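Local coordinates for protein catechol 1,2-dioxygenase (Acinetobacter sp., PDB 1DMH) that catalyses the iron(III)-dependent intradiol cleavage of catechol by dioxygen to cis,cis-muconate, the first step from catechol in the beta-ketoadipate pathway, at residues A[139-145]-A[288-294]; A[132-138]-A[190-196]. One frame throughout, in Å; residues are numbered along the deposited sequence.

Interaction 1 of 2, residues A[139-145]-A[288-294]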
ATOM      1  N   THR A 139      -8.892 -35.636 -18.377  1.00 16.96           N
ATOM      2  CA  THR A 139      -7.736 -36.502 -18.248  1.00 17.77           C
ATOM      3  C   THR A 139      -6.503 -35.625 -18.110  1.00 17.80           C
ATOM      4  O   THR A 139      -6.442 -34.545 -18.693  1.00 17.37           O
ATOM      5  CB  THR A 139      -7.558 -37.391 -19.517  1.00 18.88           C
ATOM      6  OG1 THR A 139      -8.712 -38.227 -19.695  1.00 19.04           O
ATOM      7  CG2 THR A 139      -6.292 -38.262 -19.392  1.00 19.04           C
ATOM      8  N   ILE A 140      -5.531 -36.077 -17.325  1.00 18.08           N
ATOM      9  CA  ILE A 140      -4.288 -35.332 -17.195  1.00 18.53           C
ATOM     10  C   ILE A 140      -3.243 -36.073 -18.041  1.00 19.37           C
ATOM     11  O   ILE A 140      -3.069 -37.274 -17.887  1.00 20.33           O
ATOM     12  CB  ILE A 140      -3.796 -35.280 -15.732  1.00 17.41           C
ATOM     13  CG1 ILE A 140      -4.845 -34.588 -14.857  1.00 17.35           C
ATOM     14  CG2 ILE A 140      -2.431 -34.565 -15.667  1.00 17.91           C
ATOM     15  CD1 ILE A 140      -5.182 -33.158 -15.308  1.00 16.54           C
ATOM     16  N   PHE A 141      -2.561 -35.362 -18.934  1.00 20.25           N
ATOM     17  CA  PHE A 141      -1.527 -35.962 -19.779  1.00 20.58           C
ATOM     18  C   PHE A 141      -0.123 -35.516 -19.401  1.00 20.58           C
ATOM     19  O   PHE A 141       0.081 -34.340 -19.095  1.00 19.94           O
ATOM     20  CB  PHE A 141      -1.757 -35.602 -21.238  1.00 21.16           C
ATOM     21  CG  PHE A 141      -3.031 -36.137 -21.799  1.00 22.50           C
ATOM     22  CD1 PHE A 141      -3.110 -37.459 -22.233  1.00 23.71           C
ATOM     23  CD2 PHE A 141      -4.153 -35.329 -21.913  1.00 23.62           C
ATOM     24  CE1 PHE A 141      -4.287 -37.968 -22.781  1.00 23.68           C
ATOM     25  CE2 PHE A 141      -5.344 -35.829 -22.465  1.00 24.02           C
ATOM     26  CZ  PHE A 141      -5.404 -37.149 -22.898  1.00 23.96           C
ATOM     27  N   ASP A 142       0.842 -36.442 -19.426  1.00 20.73           N
ATOM     28  CA  ASP A 142       2.222 -36.087 -19.117  1.00 20.92           C
ATOM     29  C   ASP A 142       2.839 -35.378 -20.309  1.00 21.83           C
ATOM     30  O   ASP A 142       2.176 -35.165 -21.337  1.00 21.57           O
ATOM     31  CB  ASP A 142       3.082 -37.307 -18.738  1.00 21.18           C
ATOM     32  CG  ASP A 142       3.223 -38.340 -19.864  1.00 20.36           C
ATOM     33  OD1 ASP A 142       3.138 -38.007 -21.065  1.00 20.38           O
ATOM     34  OD2 ASP A 142       3.477 -39.508 -19.527  1.00 20.84           O
ATOM     35  N   ALA A 143       4.106 -35.009 -20.181  1.00 23.05           N
ATOM     36  CA  ALA A 143       4.759 -34.293 -21.256  1.00 25.74           C
ATOM     37  C   ALA A 143       4.809 -35.070 -22.577  1.00 27.56           C
ATOM     38  O   ALA A 143       5.028 -34.468 -23.632  1.00 28.93           O
ATOM     39  CB  ALA A 143       6.158 -33.867 -20.828  1.00 25.09           C
ATOM     40  N   ASP A 144       4.592 -36.387 -22.538  1.00 28.63           N
ATOM     41  CA  ASP A 144       4.626 -37.183 -23.768  1.00 29.57           C
ATOM     42  C   ASP A 144       3.261 -37.378 -24.419  1.00 29.99           C
ATOM     43  O   ASP A 144       3.170 -37.955 -25.501  1.00 30.43           O
ATOM     44  CB  ASP A 144       5.234 -38.566 -23.516  1.00 30.02           C
ATOM     45  CG  ASP A 144       6.662 -38.488 -23.023  1.00 30.78           C
ATOM     46  OD1 ASP A 144       7.445 -37.712 -23.602  1.00 31.11           O
ATOM     47  OD2 ASP A 144       7.005 -39.211 -22.065  1.00 31.83           O
ATOM     48  N   GLY A 145       2.204 -36.907 -23.769  1.00 29.12           N
ATOM     49  CA  GLY A 145       0.880 -37.077 -24.337  1.00 29.11           C
ATOM     50  C   GLY A 145       0.216 -38.353 -23.842  1.00 29.35           C
ATOM     51  O   GLY A 145      -0.754 -38.840 -24.438  1.00 29.92           O
ATOM     52  N   PHE A 288     -12.498 -31.110 -19.475  1.00 17.60           N
ATOM     53  CA  PHE A 288     -11.309 -30.290 -19.682  1.00 17.87           C
ATOM     54  C   PHE A 288     -10.088 -31.121 -19.353  1.00 17.39           C
ATOM     55  O   PHE A 288      -9.916 -31.553 -18.215  1.00 17.36           O
ATOM     56  CB  PHE A 288     -11.317 -29.032 -18.805  1.00 17.55           C
ATOM     57  CG  PHE A 288     -10.180 -28.089 -19.111  1.00 19.41           C
ATOM     58  CD1 PHE A 288     -10.049 -27.528 -20.384  1.00 19.74           C
ATOM     59  CD2 PHE A 288      -9.209 -27.799 -18.158  1.00 19.75           C
ATOM     60  CE1 PHE A 288      -8.964 -26.697 -20.708  1.00 19.20           C
ATOM     61  CE2 PHE A 288      -8.128 -26.973 -18.476  1.00 19.29           C
ATOM     62  CZ  PHE A 288      -8.015 -26.425 -19.761  1.00 19.39           C
ATOM     63  N   ASP A 289      -9.269 -31.381 -20.372  1.00 18.14           N
ATOM     64  CA  ASP A 289      -8.034 -32.154 -20.198  1.00 18.42           C
ATOM     65  C   ASP A 289      -6.894 -31.174 -20.049  1.00 17.95           C
ATOM     66  O   ASP A 289      -6.915 -30.085 -20.643  1.00 17.62           O
ATOM     67  CB  ASP A 289      -7.703 -33.026 -21.413  1.00 18.83           C
ATOM     68  CG  ASP A 289      -8.784 -34.010 -21.748  1.00 19.73           C
ATOM     69  OD1 ASP A 289      -9.505 -34.465 -20.839  1.00 19.45           O
ATOM     70  OD2 ASP A 289      -8.882 -34.355 -22.930  1.00 19.81           O
ATOM     71  N   LEU A 290      -5.894 -31.570 -19.270  1.00 18.02           N
ATOM     72  CA  LEU A 290      -4.720 -30.734 -19.062  1.00 18.01           C
ATOM     73  C   LEU A 290      -3.475 -31.520 -19.414  1.00 18.11           C
ATOM     74  O   LEU A 290      -3.375 -32.700 -19.094  1.00 17.49           O
ATOM     75  CB  LEU A 290      -4.627 -30.267 -17.608  1.00 17.12           C
ATOM     76  CG  LEU A 290      -5.814 -29.406 -17.180  1.00 18.23           C
ATOM     77  CD1 LEU A 290      -6.888 -30.347 -16.679  1.00 18.97           C
ATOM     78  CD2 LEU A 290      -5.433 -28.401 -16.083  1.00 17.55           C
ATOM     79  N   LYS A 291      -2.535 -30.858 -20.086  1.00 19.06           N
ATOM     80  CA  LYS A 291      -1.274 -31.490 -20.474  1.00 19.85           C
ATOM     81  C   LYS A 291      -0.157 -30.738 -19.758  1.00 18.96           C
ATOM     82  O   LYS A 291      -0.089 -29.498 -19.807  1.00 18.09           O
ATOM     83  CB  LYS A 291      -1.074 -31.433 -21.995  1.00 21.77           C
ATOM     84  CG  LYS A 291       0.191 -32.175 -22.474  1.00 25.50           C
ATOM     85  CD  LYS A 291       0.277 -32.163 -24.009  1.00 28.69           C
ATOM     86  CE  LYS A 291       1.605 -32.705 -24.545  1.00 29.74           C
ATOM     87  NZ  LYS A 291       1.793 -34.130 -24.203  1.00 31.92           N
ATOM     88  N   LEU A 292       0.705 -31.501 -19.093  1.00 18.42           N
ATOM     89  CA  LEU A 292       1.808 -30.946 -18.309  1.00 19.12           C
ATOM     90  C   LEU A 292       3.165 -30.854 -19.034  1.00 19.30           C
ATOM     91  O   LEU A 292       3.389 -31.503 -20.056  1.00 19.90           O
ATOM     92  CB  LEU A 292       1.973 -31.770 -17.028  1.00 18.21           C
ATOM     93  CG  LEU A 292       0.793 -31.932 -16.068  1.00 18.40           C
ATOM     94  CD1 LEU A 292       1.276 -32.707 -14.862  1.00 18.26           C
ATOM     95  CD2 LEU A 292       0.249 -30.575 -15.623  1.00 18.13           C
ATOM     96  N   THR A 293       4.058 -30.026 -18.503  1.00 19.45           N
ATOM     97  CA  THR A 293       5.389 -29.886 -19.075  1.00 20.25           C
ATOM     98  C   THR A 293       6.409 -30.474 -18.088  1.00 21.31           C
ATOM     99  O   THR A 293       6.187 -30.510 -16.866  1.00 20.52           O
ATOM    100  CB  THR A 293       5.733 -28.406 -19.373  1.00 20.14           C
ATOM    101  OG1 THR A 293       5.639 -27.643 -18.168  1.00 20.66           O
ATOM    102  CG2 THR A 293       4.765 -27.818 -20.384  1.00 20.89           C
ATOM    103  N   ARG A 294       7.519 -30.957 -18.641  1.00 23.07           N
ATOM    104  CA  ARG A 294       8.591 -31.554 -17.855  1.00 25.40           C
ATOM    105  C   ARG A 294       9.428 -30.504 -17.139  1.00 25.26           C
ATOM    106  O   ARG A 294       9.486 -29.340 -17.560  1.00 24.85           O
ATOM    107  CB  ARG A 294       9.546 -32.353 -18.753  1.00 28.05           C
ATOM    108  CG  ARG A 294       9.084 -33.717 -19.204  1.00 33.02           C
ATOM    109  CD  ARG A 294      10.308 -34.500 -19.692  1.00 36.66           C
ATOM    110  NE  ARG A 294      10.002 -35.898 -19.987  1.00 40.37           N
ATOM    111  CZ  ARG A 294       9.335 -36.314 -21.063  1.00 41.75           C
ATOM    112  NH1 ARG A 294       8.897 -35.432 -21.961  1.00 42.50           N
ATOM    113  NH2 ARG A 294       9.119 -37.614 -21.251  1.00 43.05           N
TER
HETATM  114  O   HOH W   1     -11.212 -36.411 -21.089  1.00 28.18           O
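Thr139 N donates to Asp289 OD1 at 2.8 Å. The donor stands above the carboxylate plane, 36° out of it. A water also donates a hydrogen bond to Asp289 OD1, so two donors grip this oxygen. Thr139 O takes the backbone bond of Leu290 N. Ile140 lies alongside Leu290, pointing the same way. Its CD1 comes 3.6 Å from Leu290 CD1, while its CG2 branch faces Leu292. Val229 of strand 220-230 touches all three side chains. Phe141 N donates to Leu290 O at 2.8 Å, and Phe141 O accepts from Leu292 N at 2.9 Å. This is parallel pairing of strands 133-141 and 283-291 in the mixed beta-sheet of the intradiol dioxygenase fold. The Phe141 ring turns back toward Asp289. Phe141 CE2 is 3.8 Å from Asp289 CB, with ring and carboxylate planes nearly perpendicular. A type I turn from Asp142 to Gly145 then ends the pairing. Asp142 OD1 accepts from Asp144 N, an Asx turn. Asp142 O accepts from Gly145 N and from Lys291 NZ, the latter at 3.1 Å in the carbonyl plane. The lysine chain runs straight and bends only at its last torsion (chi4 64°), which brings NZ to the turn. Ala143 CB packs against Arg294 CG. Asp144 closes a salt bridge: Arg294 NH1 and NH2 both reach Asp144 OD1 end-on, with NH2 at 2.9 Å, from one face of the carboxylate.

Interaction 2 of 2, residues A[132-138]-A[190-196]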
ATOM      1  N   HIS A 132     -26.549 -24.997  -9.668  1.00 23.25           N
ATOM      2  CA  HIS A 132     -26.939 -25.869 -10.772  1.00 21.98           C
ATOM      3  C   HIS A 132     -25.841 -26.934 -10.833  1.00 21.08           C
ATOM      4  O   HIS A 132     -24.661 -26.606 -10.922  1.00 20.80           O
ATOM      5  CB  HIS A 132     -27.005 -25.077 -12.075  1.00 22.71           C
ATOM      6  CG  HIS A 132     -27.442 -25.890 -13.250  1.00 24.34           C
ATOM      7  ND1 HIS A 132     -28.628 -26.592 -13.269  1.00 25.04           N
ATOM      8  CD2 HIS A 132     -26.848 -26.127 -14.445  1.00 25.00           C
ATOM      9  CE1 HIS A 132     -28.744 -27.228 -14.422  1.00 24.87           C
ATOM     10  NE2 HIS A 132     -27.678 -26.964 -15.155  1.00 24.66           N
ATOM     11  N   THR A 133     -26.227 -28.203 -10.763  1.00 19.62           N
ATOM     12  CA  THR A 133     -25.265 -29.299 -10.775  1.00 18.37           C
ATOM     13  C   THR A 133     -24.340 -29.279 -11.963  1.00 17.09           C
ATOM     14  O   THR A 133     -24.782 -29.114 -13.087  1.00 17.27           O
ATOM     15  CB  THR A 133     -25.969 -30.663 -10.743  1.00 18.30           C
ATOM     16  OG1 THR A 133     -26.858 -30.696  -9.630  1.00 17.87           O
ATOM     17  CG2 THR A 133     -24.954 -31.795 -10.567  1.00 18.46           C
ATOM     18  N   LEU A 134     -23.052 -29.480 -11.699  1.00 16.60           N
ATOM     19  CA  LEU A 134     -22.020 -29.489 -12.734  1.00 16.15           C
ATOM     20  C   LEU A 134     -21.160 -30.733 -12.550  1.00 15.91           C
ATOM     21  O   LEU A 134     -20.681 -30.985 -11.442  1.00 15.84           O
ATOM     22  CB  LEU A 134     -21.105 -28.264 -12.575  1.00 16.21           C
ATOM     23  CG  LEU A 134     -20.240 -27.720 -13.717  1.00 17.81           C
ATOM     24  CD1 LEU A 134     -18.925 -27.306 -13.122  1.00 17.39           C
ATOM     25  CD2 LEU A 134     -20.065 -28.676 -14.836  1.00 16.67           C
ATOM     26  N   ILE A 135     -20.977 -31.509 -13.618  1.00 15.96           N
ATOM     27  CA  ILE A 135     -20.110 -32.705 -13.587  1.00 16.40           C
ATOM     28  C   ILE A 135     -18.898 -32.218 -14.400  1.00 16.95           C
ATOM     29  O   ILE A 135     -19.035 -31.911 -15.587  1.00 16.56           O
ATOM     30  CB  ILE A 135     -20.746 -33.937 -14.340  1.00 16.95           C
ATOM     31  CG1 ILE A 135     -22.061 -34.341 -13.676  1.00 17.85           C
ATOM     32  CG2 ILE A 135     -19.773 -35.125 -14.389  1.00 16.37           C
ATOM     33  CD1 ILE A 135     -21.927 -34.681 -12.236  1.00 20.22           C
ATOM     34  N   LEU A 136     -17.730 -32.121 -13.773  1.00 16.18           N
ATOM     35  CA  LEU A 136     -16.540 -31.632 -14.471  1.00 15.82           C
ATOM     36  C   LEU A 136     -15.536 -32.782 -14.468  1.00 15.66           C
ATOM     37  O   LEU A 136     -15.227 -33.347 -13.429  1.00 14.52           O
ATOM     38  CB  LEU A 136     -15.973 -30.448 -13.709  1.00 15.23           C
ATOM     39  CG  LEU A 136     -15.014 -29.385 -14.270  1.00 17.24           C
ATOM     40  CD1 LEU A 136     -14.075 -29.039 -13.126  1.00 17.05           C
ATOM     41  CD2 LEU A 136     -14.248 -29.812 -15.495  1.00 16.31           C
ATOM     42  N   HIS A 137     -15.029 -33.131 -15.634  1.00 15.93           N
ATOM     43  CA  HIS A 137     -14.088 -34.226 -15.683  1.00 16.83           C
ATOM     44  C   HIS A 137     -13.102 -34.063 -16.830  1.00 16.52           C
ATOM     45  O   HIS A 137     -13.290 -33.247 -17.733  1.00 16.13           O
ATOM     46  CB  HIS A 137     -14.867 -35.548 -15.789  1.00 17.82           C
ATOM     47  CG  HIS A 137     -15.746 -35.643 -17.000  1.00 18.92           C
ATOM     48  ND1 HIS A 137     -15.320 -36.197 -18.187  1.00 19.84           N
ATOM     49  CD2 HIS A 137     -17.014 -35.215 -17.221  1.00 19.80           C
ATOM     50  CE1 HIS A 137     -16.286 -36.111 -19.087  1.00 19.56           C
ATOM     51  NE2 HIS A 137     -17.324 -35.519 -18.526  1.00 18.92           N
ATOM     52  N   GLY A 138     -12.029 -34.832 -16.770  1.00 16.22           N
ATOM     53  CA  GLY A 138     -11.039 -34.752 -17.812  1.00 16.67           C
ATOM     54  C   GLY A 138      -9.919 -35.717 -17.546  1.00 16.29           C
ATOM     55  O   GLY A 138      -9.981 -36.514 -16.614  1.00 16.06           O
ATOM     56  N   TYR A 190      -9.816 -37.416 -13.691  1.00 17.28           N
ATOM     57  CA  TYR A 190     -10.346 -36.787 -12.480  1.00 16.39           C
ATOM     58  C   TYR A 190     -11.798 -36.493 -12.821  1.00 16.00           C
ATOM     59  O   TYR A 190     -12.147 -36.273 -13.985  1.00 15.89           O
ATOM     60  CB  TYR A 190      -9.592 -35.488 -12.148  1.00 15.99           C
ATOM     61  CG  TYR A 190      -9.860 -34.331 -13.105  1.00 15.23           C
ATOM     62  CD1 TYR A 190      -9.145 -34.203 -14.299  1.00 15.01           C
ATOM     63  CD2 TYR A 190     -10.856 -33.400 -12.837  1.00 14.53           C
ATOM     64  CE1 TYR A 190      -9.420 -33.176 -15.210  1.00 14.29           C
ATOM     65  CE2 TYR A 190     -11.139 -32.368 -13.738  1.00 14.41           C
ATOM     66  CZ  TYR A 190     -10.418 -32.262 -14.922  1.00 14.08           C
ATOM     67  OH  TYR A 190     -10.705 -31.252 -15.820  1.00 14.31           O
ATOM     68  N   ARG A 191     -12.658 -36.527 -11.828  1.00 16.53           N
ATOM     69  CA  ARG A 191     -14.044 -36.247 -12.081  1.00 17.41           C
ATOM     70  C   ARG A 191     -14.610 -35.658 -10.816  1.00 17.67           C
ATOM     71  O   ARG A 191     -14.360 -36.169  -9.721  1.00 18.28           O
ATOM     72  CB  ARG A 191     -14.771 -37.533 -12.443  1.00 19.25           C
ATOM     73  CG  ARG A 191     -16.253 -37.361 -12.692  1.00 22.13           C
ATOM     74  CD  ARG A 191     -16.872 -38.706 -13.016  1.00 25.47           C
ATOM     75  NE  ARG A 191     -18.336 -38.685 -12.947  1.00 28.82           N
ATOM     76  CZ  ARG A 191     -19.146 -38.486 -13.988  1.00 30.32           C
ATOM     77  NH1 ARG A 191     -18.631 -38.315 -15.212  1.00 30.55           N
ATOM     78  NH2 ARG A 191     -20.477 -38.483 -13.805  1.00 29.50           N
ATOM     79  N   VAL A 192     -15.330 -34.552 -10.939  1.00 16.79           N
ATOM     80  CA  VAL A 192     -15.920 -33.978  -9.751  1.00 16.82           C
ATOM     81  C   VAL A 192     -17.339 -33.599 -10.002  1.00 16.68           C
ATOM     82  O   VAL A 192     -17.732 -33.347 -11.139  1.00 16.77           O
ATOM     83  CB  VAL A 192     -15.197 -32.701  -9.262  1.00 16.82           C
ATOM     84  CG1 VAL A 192     -13.829 -33.033  -8.875  1.00 16.73           C
ATOM     85  CG2 VAL A 192     -15.190 -31.639 -10.348  1.00 16.40           C
ATOM     86  N   ARG A 193     -18.115 -33.606  -8.930  1.00 15.76           N
ATOM     87  CA  ARG A 193     -19.486 -33.153  -9.000  1.00 15.76           C
ATOM     88  C   ARG A 193     -19.482 -31.857  -8.153  1.00 15.43           C
ATOM     89  O   ARG A 193     -19.032 -31.858  -7.000  1.00 15.09           O
ATOM     90  CB  ARG A 193     -20.453 -34.182  -8.404  1.00 15.87           C
ATOM     91  CG  ARG A 193     -21.822 -33.569  -8.182  1.00 18.19           C
ATOM     92  CD  ARG A 193     -22.875 -34.544  -7.689  1.00 19.11           C
ATOM     93  NE  ARG A 193     -24.049 -33.766  -7.316  1.00 19.71           N
ATOM     94  CZ  ARG A 193     -25.233 -34.279  -7.012  1.00 19.52           C
ATOM     95  NH1 ARG A 193     -25.406 -35.582  -7.037  1.00 18.84           N
ATOM     96  NH2 ARG A 193     -26.242 -33.477  -6.698  1.00 19.02           N
ATOM     97  N   THR A 194     -19.942 -30.750  -8.733  1.00 14.96           N
ATOM     98  CA  THR A 194     -19.980 -29.496  -7.999  1.00 14.82           C
ATOM     99  C   THR A 194     -21.139 -28.663  -8.580  1.00 16.37           C
ATOM    100  O   THR A 194     -22.131 -29.244  -9.039  1.00 15.82           O
ATOM    101  CB  THR A 194     -18.629 -28.764  -8.124  1.00 14.04           C
ATOM    102  OG1 THR A 194     -18.637 -27.617  -7.276  1.00 13.96           O
ATOM    103  CG2 THR A 194     -18.355 -28.350  -9.558  1.00 12.97           C
ATOM    104  N   ILE A 195     -21.061 -27.333  -8.524  1.00 16.64           N
ATOM    105  CA  ILE A 195     -22.107 -26.506  -9.128  1.00 17.22           C
ATOM    106  C   ILE A 195     -21.441 -25.478 -10.051  1.00 17.30           C
ATOM    107  O   ILE A 195     -20.246 -25.196  -9.910  1.00 17.21           O
ATOM    108  CB  ILE A 195     -22.966 -25.730  -8.073  1.00 18.37           C
ATOM    109  CG1 ILE A 195     -22.069 -24.827  -7.233  1.00 19.80           C
ATOM    110  CG2 ILE A 195     -23.746 -26.701  -7.189  1.00 17.49           C
ATOM    111  CD1 ILE A 195     -22.834 -23.911  -6.307  1.00 20.80           C
ATOM    112  N   LEU A 196     -22.203 -24.939 -10.998  1.00 16.98           N
ATOM    113  CA  LEU A 196     -21.675 -23.917 -11.905  1.00 17.51           C
ATOM    114  C   LEU A 196     -21.452 -22.637 -11.135  1.00 16.77           C
ATOM    115  O   LEU A 196     -22.352 -22.143 -10.469  1.00 16.65           O
ATOM    116  CB  LEU A 196     -22.648 -23.592 -13.031  1.00 17.96           C
ATOM    117  CG  LEU A 196     -22.475 -24.259 -14.382  1.00 20.31           C
ATOM    118  CD1 LEU A 196     -23.530 -23.673 -15.308  1.00 21.12           C
ATOM    119  CD2 LEU A 196     -21.090 -23.997 -14.949  1.00 19.63           C
TER
HETATM  120  O   HOH W   2     -24.848 -23.129 -10.426  1.00 22.41           O
HETATM  121  O   HOH W   3     -25.977 -30.532  -6.839  1.00 42.99           O
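Leu134 and Thr194 exchange two backbone hydrogen bonds, as do Leu136 with Val192 and Gly138 with Tyr190. These are the hydrogen-bonded pairs of an antiparallel strand pairing. Leu196 N adds a bond to His132 O at 3.0 Å. A water links the same ends, from His132 N to Leu196 O.

Apolar packing follows on the face of Leu134 and Leu136. Leu136 CB meets Val192 CG2 at 3.7 Å, side by side. Leu134 crosses Leu196 at about a right angle. The Tyr190 ring folds back over the partner strand because CG sits between the backbone N and the carbonyl carbon (chi1 70°). One ring face then covers Gly138 N, 3.4 Å above the plane. Gly138 CA lies 3.4 Å from Tyr190 CE1, so the ring sits close on the glycine backbone.

The other face carries Ile135, His137, Arg191 and Arg193. Ile135 CG2 lies over one face of the Arg191 guanidinium, 3.4 Å from Arg191 CZ. Arg191 NH2 bonds Asn277. Near the strand end, another water bridges Thr133 OG1 and Arg193 NH2, which also forms a salt bridge with Glu280.

Strand 133-141 has strand 283-291 as its other neighbour, through backbone bonds to Ala284 and Met286. On the leucine face, strand 220-230 packs Ile225 against Leu134 and Tyr227 against Leu136.

Interactions 1 and 2 have centres 20 Å apart and share strand 133-141. This strand lies between the other two in one mixed sheet. Interaction 2 covers its earlier part against strand 189-195, and interaction 1 its end against strand 283-291. Along the chain the segments come in the order 132-138, 139-145, 190-196, 288-294, so the two contacts cross. They also touch: Tyr190 OH lies 2.5 Å from Phe288 O, a probable hydrogen bond. The sheet thus brings together parts of the dioxygenase domain that are far apart in sequence. Strand 220-230, which carries iron ligands His224 and His226, packs on both contacts.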